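PDB 4Z0C: toll-like receptor 13 from Mus musculus, which recognises bacterial 23S rRNA and signals through MYD88 and TRAF6 to activate NF-kappa-B and the inflammatory response, represented here by its leucine-rich-repeat ectodomain. Local coordinates for residues Leu594-Leu605 and Val619-Ser628. Residues are numbered along the deposited sequence; the frame is centred on the assembly and turned at random.
Sequences LNASLFQNLKRL and VPDMFSSLQS
F599 and M622 carry the packing of two successive outer-side loops of the leucine-rich-repeat solenoid, whose turns follow one another at a backbone spacing near 5.5 Å (A596 CA to M622 CA). M622 sets CG anti to its backbone N (chi1 179°), which lays CG 3.5 Å from F599 CD2, while SD makes an oblique Met-aromatic contact and the bend at chi3 (-89°) brings CE against the L594 and N595 carbonyl oxygens, 3.3 Å from each, and beside L594 CB. The carbonyl O of M622 lies in the plane of the F599 ring, at its edge, 3.4 Å from CD2. The F599 and F623 rings lie side by side and meet rim to rim, planes at 24°. The CD2 methyl of L626 touches F599 CB (3.8 Å) and lies 3.5 Å from L602 O. A water bridges the backbones, donating to A596 O and M622 O and accepting from F599 N. At the far end S628 OG donates to K603 O (2.7 Å), in the carbonyl plane. N595 OD1 accepts from S597 N, closing an Asx turn, and also from S597 OG. Inward, F599 and L605 pack on L580 of strand 579-581, and F623 and L626 on L608 of strand 607-609; D621 forms a salt bridge with K648 of the following loop.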
loop_
_atom_site.group_PDB
_atom_site.type_symbol
_atom_site.label_atom_id
_atom_site.label_comp_id
_atom_site.label_asym_id
_atom_site.label_seq_id
_atom_site.Cartn_x
_atom_site.Cartn_y
_atom_site.Cartn_z
ATOM N N LEU A 594 -5.459 20.585 14.186
ATOM C CA LEU A 594 -4.775 20.586 15.472
ATOM C C LEU A 594 -5.518 21.550 16.396
ATOM O O LEU A 594 -5.705 22.717 16.048
ATOM C CB LEU A 594 -3.314 21.032 15.309
ATOM C CG LEU A 594 -2.443 20.297 14.281
ATOM C CD1 LEU A 594 -1.077 20.954 14.135
ATOM C CD2 LEU A 594 -2.263 18.853 14.669
ATOM N N ASN A 595 -5.991 21.050 17.537
ATOM C CA ASN A 595 -6.661 21.887 18.522
ATOM C C ASN A 595 -5.754 23.060 18.873
ATOM O O ASN A 595 -4.528 22.914 18.917
ATOM C CB ASN A 595 -7.005 21.069 19.773
ATOM C CG ASN A 595 -7.738 21.884 20.847
ATOM O OD1 ASN A 595 -7.155 22.778 21.470
ATOM N ND2 ASN A 595 -9.014 21.559 21.082
ATOM N N ALA A 596 -6.356 24.225 19.101
ATOM C CA ALA A 596 -5.585 25.447 19.337
ATOM C C ALA A 596 -4.580 25.275 20.476
ATOM O O ALA A 596 -3.480 25.804 20.409
ATOM C CB ALA A 596 -6.508 26.622 19.607
ATOM N N SER A 597 -4.940 24.508 21.501
ATOM C CA SER A 597 -4.049 24.319 22.640
ATOM C C SER A 597 -3.404 22.929 22.705
ATOM O O SER A 597 -2.975 22.498 23.774
ATOM C CB SER A 597 -4.801 24.606 23.945
ATOM O OG SER A 597 -6.032 23.903 23.998
ATOM N N LEU A 598 -3.320 22.248 21.561
ATOM C CA LEU A 598 -2.793 20.878 21.488
ATOM C C LEU A 598 -1.353 20.718 22.009
ATOM O O LEU A 598 -1.027 19.714 22.652
ATOM C CB LEU A 598 -2.874 20.372 20.042
ATOM C CG LEU A 598 -2.497 18.914 19.759
ATOM C CD1 LEU A 598 -3.491 17.958 20.396
ATOM C CD2 LEU A 598 -2.424 18.709 18.267
ATOM N N PHE A 599 -0.510 21.717 21.748
ATOM C CA PHE A 599 0.907 21.655 22.110
ATOM C C PHE A 599 1.228 22.155 23.525
ATOM O O PHE A 599 2.395 22.314 23.876
ATOM C CB PHE A 599 1.746 22.461 21.117
ATOM C CG PHE A 599 1.693 21.949 19.715
ATOM C CD1 PHE A 599 1.905 20.619 19.441
ATOM C CD2 PHE A 599 1.419 22.807 18.665
ATOM C CE1 PHE A 599 1.852 20.160 18.139
ATOM C CE2 PHE A 599 1.368 22.352 17.365
ATOM C CZ PHE A 599 1.585 21.029 17.102
ATOM N N GLN A 600 0.211 22.413 24.331
ATOM C CA GLN A 600 0.428 23.044 25.636
ATOM C C GLN A 600 1.337 22.301 26.598
ATOM O O GLN A 600 2.065 22.917 27.367
ATOM C CB GLN A 600 -0.896 23.311 26.327
ATOM C CG GLN A 600 -1.510 24.624 25.942
ATOM C CD GLN A 600 -2.696 24.959 26.811
ATOM O OE1 GLN A 600 -3.430 24.065 27.256
ATOM N NE2 GLN A 600 -2.878 26.244 27.084
ATOM N N ASN A 601 1.300 20.980 26.576
ATOM C CA ASN A 601 2.093 20.235 27.543
ATOM C C ASN A 601 3.473 19.815 27.043
ATOM O O ASN A 601 4.277 19.252 27.789
ATOM C CB ASN A 601 1.309 19.036 28.048
ATOM C CG ASN A 601 0.538 19.360 29.288
ATOM O OD1 ASN A 601 -0.481 20.041 29.231
ATOM N ND2 ASN A 601 1.034 18.906 30.430
ATOM N N LEU A 602 3.736 20.093 25.775
ATOM C CA LEU A 602 4.946 19.621 25.145
ATOM C C LEU A 602 6.079 20.587 25.452
ATOM O O LEU A 602 6.650 21.215 24.558
ATOM C CB LEU A 602 4.745 19.430 23.639
ATOM C CG LEU A 602 3.597 18.520 23.185
ATOM C CD1 LEU A 602 3.647 18.310 21.670
ATOM C CD2 LEU A 602 3.613 17.180 23.926
ATOM N N LYS A 603 6.372 20.714 26.740
ATOM C CA LYS A 603 7.352 21.672 27.214
ATOM C C LYS A 603 8.782 21.190 26.981
ATOM O O LYS A 603 9.715 21.988 27.071
ATOM C CB LYS A 603 7.115 21.987 28.689
ATOM C CG LYS A 603 5.985 22.977 28.899
ATOM C CD LYS A 603 5.097 22.555 30.037
ATOM C CE LYS A 603 3.860 23.421 30.119
ATOM N NZ LYS A 603 2.907 22.866 31.125
ATOM N N ARG A 604 8.944 19.912 26.633
ATOM C CA ARG A 604 10.268 19.377 26.304
ATOM C C ARG A 604 10.471 19.152 24.808
ATOM O O ARG A 604 11.449 18.540 24.420
ATOM C CB ARG A 604 10.554 18.053 27.012
ATOM C CG ARG A 604 11.230 18.144 28.353
ATOM C CD ARG A 604 11.065 16.817 29.064
ATOM N NE ARG A 604 11.229 16.904 30.511
ATOM C CZ ARG A 604 10.317 17.418 31.332
ATOM N NH1 ARG A 604 9.173 17.888 30.851
ATOM N NH2 ARG A 604 10.547 17.457 32.637
ATOM N N LEU A 605 9.555 19.620 23.967
ATOM C CA LEU A 605 9.704 19.393 22.537
ATOM C C LEU A 605 10.922 20.136 21.971
ATOM O O LEU A 605 11.064 21.340 22.158
ATOM C CB LEU A 605 8.430 19.778 21.775
ATOM C CG LEU A 605 8.325 19.268 20.323
ATOM C CD1 LEU A 605 8.144 17.768 20.257
ATOM C CD2 LEU A 605 7.214 19.960 19.551
ATOM N N VAL A 619 -2.306 29.066 13.481
ATOM C CA VAL A 619 -3.217 29.290 14.604
ATOM C C VAL A 619 -2.530 30.105 15.705
ATOM O O VAL A 619 -1.471 29.699 16.196
ATOM C CB VAL A 619 -3.704 27.939 15.197
ATOM C CG1 VAL A 619 -4.369 28.147 16.543
ATOM C CG2 VAL A 619 -4.643 27.207 14.224
ATOM N N PRO A 620 -3.133 31.247 16.111
ATOM C CA PRO A 620 -2.536 32.145 17.121
ATOM C C PRO A 620 -2.249 31.443 18.453
ATOM O O PRO A 620 -3.105 30.694 18.937
ATOM C CB PRO A 620 -3.606 33.240 17.308
ATOM C CG PRO A 620 -4.351 33.253 16.019
ATOM C CD PRO A 620 -4.387 31.796 15.563
ATOM N N ASP A 621 -1.050 31.661 19.002
ATOM C CA ASP A 621 -0.627 31.049 20.273
ATOM C C ASP A 621 -0.547 29.512 20.279
ATOM O O ASP A 621 -0.473 28.890 21.343
ATOM C CB ASP A 621 -1.481 31.540 21.455
ATOM C CG ASP A 621 -1.124 32.965 21.894
ATOM O OD1 ASP A 621 0.082 33.268 22.046
ATOM O OD2 ASP A 621 -2.055 33.769 22.118
ATOM N N MET A 622 -0.581 28.895 19.105
ATOM C CA MET A 622 -0.438 27.446 19.047
ATOM C C MET A 622 0.944 26.959 19.510
ATOM O O MET A 622 1.065 25.908 20.135
ATOM C CB MET A 622 -0.734 26.934 17.637
ATOM C CG MET A 622 -0.576 25.435 17.485
ATOM S SD MET A 622 -1.275 24.843 15.937
ATOM C CE MET A 622 -2.946 24.523 16.499
ATOM N N PHE A 623 1.975 27.748 19.239
ATOM C CA PHE A 623 3.344 27.306 19.489
ATOM C C PHE A 623 3.982 27.990 20.698
ATOM O O PHE A 623 5.100 27.651 21.093
ATOM C CB PHE A 623 4.188 27.561 18.233
ATOM C CG PHE A 623 3.532 27.071 16.957
ATOM C CD1 PHE A 623 3.365 25.711 16.719
ATOM C CD2 PHE A 623 3.105 27.966 15.984
ATOM C CE1 PHE A 623 2.767 25.272 15.558
ATOM C CE2 PHE A 623 2.514 27.509 14.805
ATOM C CZ PHE A 623 2.350 26.174 14.601
ATOM N N SER A 624 3.234 28.908 21.308
ATOM C CA SER A 624 3.710 29.746 22.410
ATOM C C SER A 624 4.108 28.995 23.674
ATOM O O SER A 624 4.688 29.584 24.560
ATOM C CB SER A 624 2.643 30.776 22.788
ATOM O OG SER A 624 2.380 31.629 21.700
ATOM N N SER A 625 3.775 27.715 23.790
ATOM C CA SER A 625 4.176 26.968 24.979
ATOM C C SER A 625 5.492 26.245 24.752
ATOM O O SER A 625 6.102 25.748 25.695
ATOM C CB SER A 625 3.108 25.952 25.398
ATOM O OG SER A 625 2.045 26.583 26.095
ATOM N N LEU A 626 5.935 26.210 23.501
ATOM C CA LEU A 626 7.082 25.397 23.131
ATOM C C LEU A 626 8.411 26.068 23.517
ATOM O O LEU A 626 9.106 26.621 22.670
ATOM C CB LEU A 626 7.020 25.040 21.639
ATOM C CG LEU A 626 5.711 24.379 21.159
ATOM C CD1 LEU A 626 5.725 24.144 19.647
ATOM C CD2 LEU A 626 5.392 23.076 21.898
ATOM N N GLN A 627 8.722 26.035 24.815
ATOM C CA GLN A 627 9.931 26.647 25.391
ATOM C C GLN A 627 11.212 26.102 24.778
ATOM O O GLN A 627 12.107 26.855 24.399
ATOM C CB GLN A 627 10.006 26.331 26.882
ATOM C CG GLN A 627 9.013 27.041 27.778
ATOM C CD GLN A 627 8.747 26.247 29.051
ATOM O OE1 GLN A 627 9.610 25.493 29.519
ATOM N NE2 GLN A 627 7.558 26.422 29.625
ATOM N N SER A 628 11.292 24.775 24.717
ATOM C CA SER A 628 12.492 24.070 24.311
ATOM C C SER A 628 12.596 23.868 22.810
ATOM O O SER A 628 13.520 23.208 22.349
ATOM C CB SER A 628 12.552 22.711 25.002
ATOM O OG SER A 628 12.192 22.835 26.362
HETATM O O HOH W 1 -1.217 24.479 20.883
#